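FAD-binding oxidoreductase (Gulosibacter chungangensis, PDB 7PBG) oxidises 4-ethylphenol, probably dehydrogenating it to 4-vinylphenol, by means of a covalently bound FAD. Local coordinates at residues A[321-326]-A[374-379]; A[145-150]-A[237-242]; A[250-255]-A[411-416]. All blocks are in the same frame, centred on the assembly; numbering follows the deposited sequence.

Contact 1 (A[321-326]-A[374-379]); sequences YGTCYG and LNTGVP
The C-terminal end of helix 363-375, closed by a Schellman motif, docks through Asn375 onto Thr323 and Tyr325 of strand 318-326, a member of the eight-stranded antiparallel sheet of a PCMH-type FAD-linked oxidase. In the Schellman motif Gly377 takes the positive phi that turns the chain, with Gly377 N bonded to Leu374 O and Val378 N to Glu373 O. At the helix end the carbonyl of Asn375 can look to a partner outside the helix.

That partner is Tyr325. Its hydroxyl donates a short bond of 2.6 Å from OH to Asn375 O, reaching it 18° from the carbonyl plane, while the oxygen lies at the edge of the tyrosine ring, in its plane. Tyrosine suits the position because it spans from strand to helix end with a donor at its tip. Thr323, two residues earlier on the same strand, lays CG2 over one face of the ring, 3.6 Å above its plane and offset toward the rim.

The amide of Asn375 makes the second link. With CG anti to its own carbonyl carbon (chi1 -60°), the side chain extends toward the strand, and ND2 donates to Thr323 OG1 at 2.8 Å, with the acceptor essentially in the amide plane. ND2 also donates to a water 3.0 Å away, which in turn donates to Tyr321 O, so two bonds fix the rotation of the amide. Thr323 OG1 is shared with Ser244 OG on the adjacent strand, a polar cluster within a buried contact. Asn375 also touches Tyr169, an FAD-binding residue, and its side chain lies about 9 Å from the flavin cofactor at nearest atoms. The last touch is apolar, Thr376 CG2 standing 4.4 Å from Thr323 CG2.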
loop_
_atom_site.group_PDB
_atom_site.type_symbol
_atom_site.label_atom_id
_atom_site.label_comp_id
_atom_site.label_asym_id
_atom_site.label_seq_id
_atom_site.Cartn_x
_atom_site.Cartn_y
_atom_site.Cartn_z
ATOM N N TYR A 321 16.084 17.698 11.407
ATOM C CA TYR A 321 15.511 18.541 10.350
ATOM C C TYR A 321 14.077 18.099 10.078
ATOM O O TYR A 321 13.827 16.900 9.908
ATOM C CB TYR A 321 16.329 18.423 9.069
ATOM C CG TYR A 321 17.722 18.978 9.179
ATOM C CD1 TYR A 321 17.949 20.350 9.127
ATOM C CD2 TYR A 321 18.815 18.144 9.318
ATOM C CE1 TYR A 321 19.229 20.863 9.202
ATOM C CE2 TYR A 321 20.086 18.651 9.460
ATOM C CZ TYR A 321 20.303 20.009 9.360
ATOM O OH TYR A 321 21.582 20.458 9.466
ATOM N N GLY A 322 13.176 19.064 9.989
ATOM C CA GLY A 322 11.776 18.867 9.631
ATOM C C GLY A 322 11.199 20.059 8.878
ATOM O O GLY A 322 11.866 21.098 8.736
ATOM N N THR A 323 9.945 19.907 8.480
ATOM C CA THR A 323 9.175 20.930 7.741
ATOM C C THR A 323 7.697 20.839 8.111
ATOM O O THR A 323 7.153 19.753 8.351
ATOM C CB THR A 323 9.417 20.807 6.234
ATOM O OG1 THR A 323 10.811 20.843 5.968
ATOM C CG2 THR A 323 8.677 21.882 5.459
ATOM N N CYS A 324 7.079 21.998 8.252
ATOM C CA CYS A 324 5.636 22.175 8.459
ATOM C C CYS A 324 5.032 22.746 7.172
ATOM O O CYS A 324 5.699 23.543 6.410
ATOM C CB CYS A 324 5.405 23.090 9.647
ATOM S SG CYS A 324 5.749 22.236 11.208
ATOM N N TYR A 325 3.822 22.307 6.902
ATOM C CA TYR A 325 3.097 22.559 5.626
ATOM C C TYR A 325 1.716 23.101 5.936
ATOM O O TYR A 325 1.011 22.490 6.759
ATOM C CB TYR A 325 2.930 21.274 4.815
ATOM C CG TYR A 325 4.218 20.530 4.583
ATOM C CD1 TYR A 325 4.905 20.649 3.389
ATOM C CD2 TYR A 325 4.796 19.762 5.578
ATOM C CE1 TYR A 325 6.093 19.977 3.151
ATOM C CE2 TYR A 325 6.002 19.123 5.368
ATOM C CZ TYR A 325 6.647 19.192 4.135
ATOM O OH TYR A 325 7.856 18.546 3.949
ATOM N N GLY A 326 1.305 24.149 5.235
ATOM C CA GLY A 326 -0.105 24.570 5.253
ATOM C C GLY A 326 -0.205 26.076 5.273
ATOM O O GLY A 326 0.781 26.757 5.049
ATOM N N LEU A 374 14.723 19.750 -0.169
ATOM C CA LEU A 374 14.185 18.378 -0.366
ATOM C C LEU A 374 12.766 18.322 0.195
ATOM O O LEU A 374 11.910 17.667 -0.420
ATOM C CB LEU A 374 15.064 17.332 0.320
ATOM C CG LEU A 374 16.472 17.215 -0.238
ATOM C CD1 LEU A 374 17.231 16.156 0.488
ATOM C CD2 LEU A 374 16.505 16.935 -1.738
ATOM N N ASN A 375 12.551 18.924 1.358
ATOM C CA ASN A 375 11.273 18.800 2.109
ATOM C C ASN A 375 10.169 19.606 1.429
ATOM O O ASN A 375 8.997 19.408 1.786
ATOM C CB ASN A 375 11.359 19.211 3.580
ATOM C CG ASN A 375 12.350 18.364 4.318
ATOM O OD1 ASN A 375 12.907 17.409 3.737
ATOM N ND2 ASN A 375 12.536 18.694 5.584
ATOM N N THR A 376 10.543 20.526 0.542
ATOM C CA THR A 376 9.553 21.348 -0.190
ATOM C C THR A 376 9.461 20.925 -1.657
ATOM O O THR A 376 8.871 21.663 -2.444
ATOM C CB THR A 376 9.830 22.848 -0.046
ATOM O OG1 THR A 376 11.112 23.190 -0.573
ATOM C CG2 THR A 376 9.688 23.325 1.383
ATOM N N GLY A 377 10.070 19.797 -2.020
ATOM C CA GLY A 377 9.923 19.211 -3.343
ATOM C C GLY A 377 10.926 19.746 -4.348
ATOM O O GLY A 377 10.733 19.485 -5.534
ATOM N N VAL A 378 11.980 20.417 -3.897
ATOM C CA VAL A 378 13.034 20.972 -4.783
ATOM C C VAL A 378 14.218 20.044 -4.708
ATOM O O VAL A 378 14.885 19.960 -3.678
ATOM C CB VAL A 378 13.446 22.378 -4.373
ATOM C CG1 VAL A 378 14.532 22.912 -5.312
ATOM C CG2 VAL A 378 12.256 23.285 -4.341
ATOM N N PRO A 379 14.436 19.220 -5.730
ATOM C CA PRO A 379 15.525 18.269 -5.648
ATOM C C PRO A 379 16.873 18.976 -5.778
ATOM O O PRO A 379 16.971 20.059 -6.416
ATOM C CB PRO A 379 15.303 17.319 -6.836
ATOM C CG PRO A 379 14.388 18.032 -7.759
ATOM C CD PRO A 379 13.754 19.209 -7.038
HETATM O O HOH W 1 13.476 16.326 7.219
#

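Contact 2 (A[145-150]-A[237-242]); sequences KLMIDP and PTPPEM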
loop_
_atom_site.group_PDB
_atom_site.type_symbol
_atom_site.label_atom_id
_atom_site.label_comp_id
_atom_site.label_asym_id
_atom_site.label_seq_id
_atom_site.Cartn_x
_atom_site.Cartn_y
_atom_site.Cartn_z
ATOM N N LYS A 145 0.191 23.245 -9.707
ATOM C CA LYS A 145 0.493 23.499 -8.275
ATOM C C LYS A 145 0.632 22.162 -7.530
ATOM O O LYS A 145 -0.153 21.845 -6.623
ATOM C CB LYS A 145 -0.569 24.406 -7.648
ATOM C CG LYS A 145 -0.760 25.730 -8.387
ATOM C CD LYS A 145 0.516 26.482 -8.640
ATOM C CE LYS A 145 0.294 27.893 -9.157
ATOM N NZ LYS A 145 0.751 28.057 -10.564
ATOM N N LEU A 146 1.674 21.440 -7.903
ATOM C CA LEU A 146 2.006 20.100 -7.384
ATOM C C LEU A 146 3.476 20.094 -7.001
ATOM O O LEU A 146 4.279 20.804 -7.627
ATOM C CB LEU A 146 1.768 19.056 -8.475
ATOM C CG LEU A 146 0.347 18.915 -9.030
ATOM C CD1 LEU A 146 0.399 17.850 -10.090
ATOM C CD2 LEU A 146 -0.659 18.583 -7.962
ATOM N N MET A 147 3.805 19.274 -6.020
ATOM C CA MET A 147 5.164 19.056 -5.522
ATOM C C MET A 147 5.559 17.627 -5.833
ATOM O O MET A 147 4.714 16.694 -5.753
ATOM C CB MET A 147 5.201 19.226 -3.997
ATOM C CG MET A 147 5.084 20.642 -3.551
ATOM S SD MET A 147 4.808 20.617 -1.766
ATOM C CE MET A 147 6.243 19.687 -1.220
ATOM N N ILE A 148 6.820 17.440 -6.111
ATOM C CA ILE A 148 7.379 16.072 -6.126
ATOM C C ILE A 148 7.978 15.752 -4.745
ATOM O O ILE A 148 8.068 16.613 -3.866
ATOM C CB ILE A 148 8.392 15.889 -7.240
ATOM C CG1 ILE A 148 9.678 16.670 -6.978
ATOM C CG2 ILE A 148 7.791 16.275 -8.586
ATOM C CD1 ILE A 148 10.871 16.081 -7.690
ATOM N N ASP A 149 8.394 14.507 -4.590
ATOM C CA ASP A 149 8.999 13.990 -3.339
ATOM C C ASP A 149 10.334 13.370 -3.721
ATOM O O ASP A 149 10.403 12.172 -4.086
ATOM C CB ASP A 149 8.132 12.968 -2.600
ATOM C CG ASP A 149 8.722 12.609 -1.256
ATOM O OD1 ASP A 149 8.270 13.178 -0.255
ATOM O OD2 ASP A 149 9.634 11.768 -1.239
ATOM N N PRO A 150 11.415 14.177 -3.794
ATOM C CA PRO A 150 12.708 13.628 -4.181
ATOM C C PRO A 150 13.405 12.888 -3.033
ATOM O O PRO A 150 13.374 13.254 -1.863
ATOM C CB PRO A 150 13.530 14.857 -4.595
ATOM C CG PRO A 150 12.926 16.011 -3.778
ATOM C CD PRO A 150 11.468 15.645 -3.554
ATOM N N PRO A 237 -0.470 17.996 -3.632
ATOM C CA PRO A 237 -0.812 19.373 -3.960
ATOM C C PRO A 237 0.018 20.365 -3.134
ATOM O O PRO A 237 0.216 20.155 -1.953
ATOM C CB PRO A 237 -2.307 19.443 -3.568
ATOM C CG PRO A 237 -2.786 18.030 -3.678
ATOM C CD PRO A 237 -1.621 17.225 -3.154
ATOM N N THR A 238 0.503 21.413 -3.776
ATOM C CA THR A 238 1.321 22.439 -3.129
ATOM C C THR A 238 0.474 23.159 -2.086
ATOM O O THR A 238 -0.559 23.724 -2.406
ATOM C CB THR A 238 1.882 23.424 -4.177
ATOM O OG1 THR A 238 2.612 22.707 -5.175
ATOM C CG2 THR A 238 2.751 24.487 -3.552
ATOM N N PRO A 239 0.934 23.189 -0.818
ATOM C CA PRO A 239 0.229 23.870 0.265
ATOM C C PRO A 239 0.493 25.365 0.205
ATOM O O PRO A 239 1.328 25.825 -0.534
ATOM C CB PRO A 239 0.804 23.257 1.547
ATOM C CG PRO A 239 2.205 22.839 1.144
ATOM C CD PRO A 239 2.171 22.548 -0.349
ATOM N N PRO A 240 -0.287 26.183 0.933
ATOM C CA PRO A 240 -0.088 27.627 0.876
ATOM C C PRO A 240 1.330 28.104 1.257
ATOM O O PRO A 240 1.903 29.014 0.625
ATOM C CB PRO A 240 -1.116 28.158 1.889
ATOM C CG PRO A 240 -2.136 27.074 2.045
ATOM C CD PRO A 240 -1.456 25.757 1.692
ATOM N N GLU A 241 1.906 27.485 2.289
ATOM C CA GLU A 241 3.238 27.833 2.816
ATOM C C GLU A 241 3.939 26.590 3.323
ATOM O O GLU A 241 3.239 25.621 3.639
ATOM C CB GLU A 241 3.065 28.837 3.960
ATOM C CG GLU A 241 4.263 29.674 4.214
ATOM C CD GLU A 241 3.986 31.032 4.856
ATOM O OE1 GLU A 241 2.844 31.525 4.867
ATOM O OE2 GLU A 241 4.936 31.585 5.307
ATOM N N MET A 242 5.262 26.654 3.417
ATOM C CA MET A 242 6.083 25.595 4.010
ATOM C C MET A 242 7.212 26.271 4.781
ATOM O O MET A 242 7.774 27.278 4.290
ATOM C CB MET A 242 6.633 24.682 2.922
ATOM C CG MET A 242 5.554 24.011 2.174
ATOM S SD MET A 242 6.069 22.835 0.907
ATOM C CE MET A 242 6.305 23.980 -0.448
#
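The flat peptide group joining Lys145 to Leu146 has Thr238 over one face: OG1 lies 3.1 Å from Lys145 C, almost straight above it. Thr238 N approaches from the same face and donates to Lys145 O at 3.0 Å, 46° out of the carbonyl plane, although its N-H points almost directly at the oxygen.

Beside this bond Leu146 and Pro237 form an antiparallel, non-hydrogen-bonded pair whose CA atoms are 4.5 Å apart. Here the short strand 146-147 of the FAD-binding part adds to strand 226-237, just before the chain crosses to the eight-stranded sheet. Pro237 and Pro239, whose rings favour an extended chain, flank Thr238, whose N donates across the pair; Pro237 also packs on Gly268 of the second subunit.

Met147 suits its place because its long apolar chain can bend (chi3 56°) to bring sulfur against two partners. Its side chain crosses that of Thr238 at about a right angle, while SD meets Pro239 CD at 3.6 Å and, tip to tip, Met242 SD at 3.7 Å. Cut back to an alanine, the residue would lose SD and CE, and a gap would probably open beside Pro239 CD, the Met242 thioether less firmly held.

Contact 3 (A[250-255]-A[411-416]); sequences ENEDDL and KQYEDT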
loop_
_atom_site.group_PDB
_atom_site.type_symbol
_atom_site.label_atom_id
_atom_site.label_comp_id
_atom_site.label_asym_id
_atom_site.label_seq_id
_atom_site.Cartn_x
_atom_site.Cartn_y
_atom_site.Cartn_z
ATOM N N GLU A 250 23.324 19.188 21.837
ATOM C CA GLU A 250 24.738 19.425 22.195
ATOM C C GLU A 250 25.441 18.103 22.551
ATOM O O GLU A 250 26.662 18.139 22.757
ATOM C CB GLU A 250 24.785 20.470 23.318
ATOM C CG GLU A 250 24.390 19.930 24.660
ATOM C CD GLU A 250 24.569 20.903 25.819
ATOM O OE1 GLU A 250 24.862 22.062 25.553
ATOM O OE2 GLU A 250 24.339 20.482 26.968
ATOM N N ASN A 251 24.695 17.030 22.837
ATOM C CA ASN A 251 25.318 15.818 23.410
ATOM C C ASN A 251 25.075 14.620 22.496
ATOM O O ASN A 251 23.919 14.414 22.081
ATOM C CB ASN A 251 24.782 15.584 24.825
ATOM C CG ASN A 251 25.704 14.747 25.677
ATOM O OD1 ASN A 251 26.203 13.681 25.280
ATOM N ND2 ASN A 251 25.970 15.255 26.874
ATOM N N GLU A 252 26.078 13.780 22.299
ATOM C CA GLU A 252 25.860 12.494 21.606
ATOM C C GLU A 252 24.795 11.694 22.344
ATOM O O GLU A 252 24.134 10.851 21.712
ATOM C CB GLU A 252 27.111 11.632 21.555
ATOM C CG GLU A 252 28.013 12.017 20.434
ATOM C CD GLU A 252 29.079 10.988 20.128
ATOM O OE1 GLU A 252 28.882 9.815 20.480
ATOM O OE2 GLU A 252 30.092 11.386 19.508
ATOM N N ASP A 253 24.745 11.853 23.664
ATOM C CA ASP A 253 23.838 11.026 24.497
ATOM C C ASP A 253 22.423 11.605 24.473
ATOM O O ASP A 253 21.569 11.040 25.132
ATOM C CB ASP A 253 24.326 10.946 25.931
ATOM C CG ASP A 253 25.603 10.149 26.092
ATOM O OD1 ASP A 253 25.836 9.207 25.284
ATOM O OD2 ASP A 253 26.333 10.468 27.046
ATOM N N ASP A 254 22.133 12.622 23.660
ATOM C CA ASP A 254 20.757 13.161 23.566
ATOM C C ASP A 254 19.879 12.299 22.645
ATOM O O ASP A 254 18.657 12.506 22.629
ATOM C CB ASP A 254 20.742 14.545 22.949
ATOM N N LEU A 255 20.440 11.315 21.940
ATOM C CA LEU A 255 19.643 10.567 20.953
ATOM C C LEU A 255 18.418 9.913 21.590
ATOM O O LEU A 255 17.338 9.999 20.996
ATOM C CB LEU A 255 20.523 9.553 20.219
ATOM C CG LEU A 255 19.823 8.702 19.173
ATOM C CD1 LEU A 255 19.324 9.543 17.997
ATOM C CD2 LEU A 255 20.764 7.616 18.670
ATOM N N LYS A 411 21.726 2.369 21.631
ATOM C CA LYS A 411 22.553 1.142 21.672
ATOM C C LYS A 411 23.014 0.825 20.258
ATOM O O LYS A 411 24.215 0.503 20.079
ATOM C CB LYS A 411 21.846 -0.070 22.291
ATOM N N GLN A 412 22.120 0.886 19.273
ATOM C CA GLN A 412 22.494 0.709 17.859
ATOM C C GLN A 412 23.600 1.693 17.492
ATOM O O GLN A 412 24.595 1.269 16.883
ATOM C CB GLN A 412 21.308 0.943 16.941
ATOM C CG GLN A 412 20.378 -0.236 16.905
ATOM C CD GLN A 412 19.675 -0.270 15.574
ATOM O OE1 GLN A 412 20.257 -0.666 14.552
ATOM N NE2 GLN A 412 18.437 0.174 15.586
ATOM N N TYR A 413 23.451 2.966 17.844
ATOM C CA TYR A 413 24.494 3.979 17.557
ATOM C C TYR A 413 25.830 3.563 18.173
ATOM O O TYR A 413 26.842 3.544 17.453
ATOM C CB TYR A 413 24.137 5.363 18.098
ATOM C CG TYR A 413 25.099 6.453 17.700
ATOM C CD1 TYR A 413 25.261 6.766 16.372
ATOM C CD2 TYR A 413 25.858 7.174 18.616
ATOM C CE1 TYR A 413 26.096 7.788 15.935
ATOM C CE2 TYR A 413 26.719 8.194 18.187
ATOM C CZ TYR A 413 26.816 8.531 16.843
ATOM O OH TYR A 413 27.598 9.567 16.335
ATOM N N GLU A 414 25.851 3.304 19.485
ATOM C CA GLU A 414 27.108 2.966 20.218
ATOM C C GLU A 414 27.722 1.703 19.615
ATOM O O GLU A 414 28.910 1.693 19.375
ATOM C CB GLU A 414 26.860 2.826 21.725
ATOM C CG GLU A 414 26.643 4.183 22.390
ATOM C CD GLU A 414 27.793 5.179 22.232
ATOM O OE1 GLU A 414 27.525 6.425 22.196
ATOM O OE2 GLU A 414 28.962 4.720 22.149
ATOM N N ASP A 415 26.929 0.675 19.375
ATOM C CA ASP A 415 27.436 -0.589 18.793
ATOM C C ASP A 415 28.018 -0.310 17.404
ATOM O O ASP A 415 29.039 -0.929 17.052
ATOM C CB ASP A 415 26.337 -1.645 18.683
ATOM C CG ASP A 415 25.924 -2.267 20.022
ATOM O OD1 ASP A 415 26.608 -2.040 21.015
ATOM O OD2 ASP A 415 24.915 -2.978 20.042
ATOM N N THR A 416 27.336 0.485 16.579
ATOM C CA THR A 416 27.775 0.709 15.178
ATOM C C THR A 416 29.037 1.577 15.197
ATOM O O THR A 416 29.897 1.344 14.381
ATOM C CB THR A 416 26.632 1.245 14.312
ATOM O OG1 THR A 416 25.534 0.343 14.360
ATOM C CG2 THR A 416 26.985 1.438 12.851
#
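Apolar packing joins Leu255, at the start of helix 255-266, to Tyr413 of helix 406-422: Leu255 CD2 lies 4.1 Å from Tyr413 CB. With CG anti to the backbone N (chi1 -174°), the tyrosine ring reaches toward Glu252; outside the two segments Trp318 meets it edge-to-face and Asn280 bonds its hydroxyl. Both residues pack on the large antiparallel sheet, Leu255 on Phe431 and Tyr413 on Ala429 of strand 426-433, away from the flavin-binding residues.

A polar edge contact comes from Glu252. Its extended chain brings OE1 to 3.5 Å from Tyr413 CE2, in the ring plane, with the carboxylate turned 82° to the ring. An acceptor suits this rim, whose C-H bonds carry slight positive charge.

A hydrogen bond shapes 250-255 itself: Asn251 OD1 accepts from Asp253 N in an Asx turn ahead of the helix.

Like charges also stand near each other: Glu252 OE1 is 4.0 Å from Glu414 OE1, and Asp253 OD1 is 4.5 Å from the same atom. Both glutamates form salt bridges with Lys417 NZ, so one ammonium group probably offsets their repulsion, and the polar side of this junction is likely to depend on that lysine keeping its charge.

How the contacts relate
From the N terminus, contact 2 is the first to close, as 237-242 returns to 145-150 and ends a loop of 86 residues that begins in the FAD-binding part. The same segment leads into strand 241-249, which runs to 250-255, where the loop of contact 3 opens. Within that loop 321-326 and 374-379 open and close contact 1, before 411-416 ends contact 3; no loops cross. Contacts 1 and 2 adjoin, their centres 8 Å apart: Gly326 N probably bonds Glu241 O between neighbouring strands, and Tyr325 packs on Met242. Contact 3 stands apart, its nearest atoms about 11 Å from contact 1, tying helix 406-422 to the far end of strand 241-249.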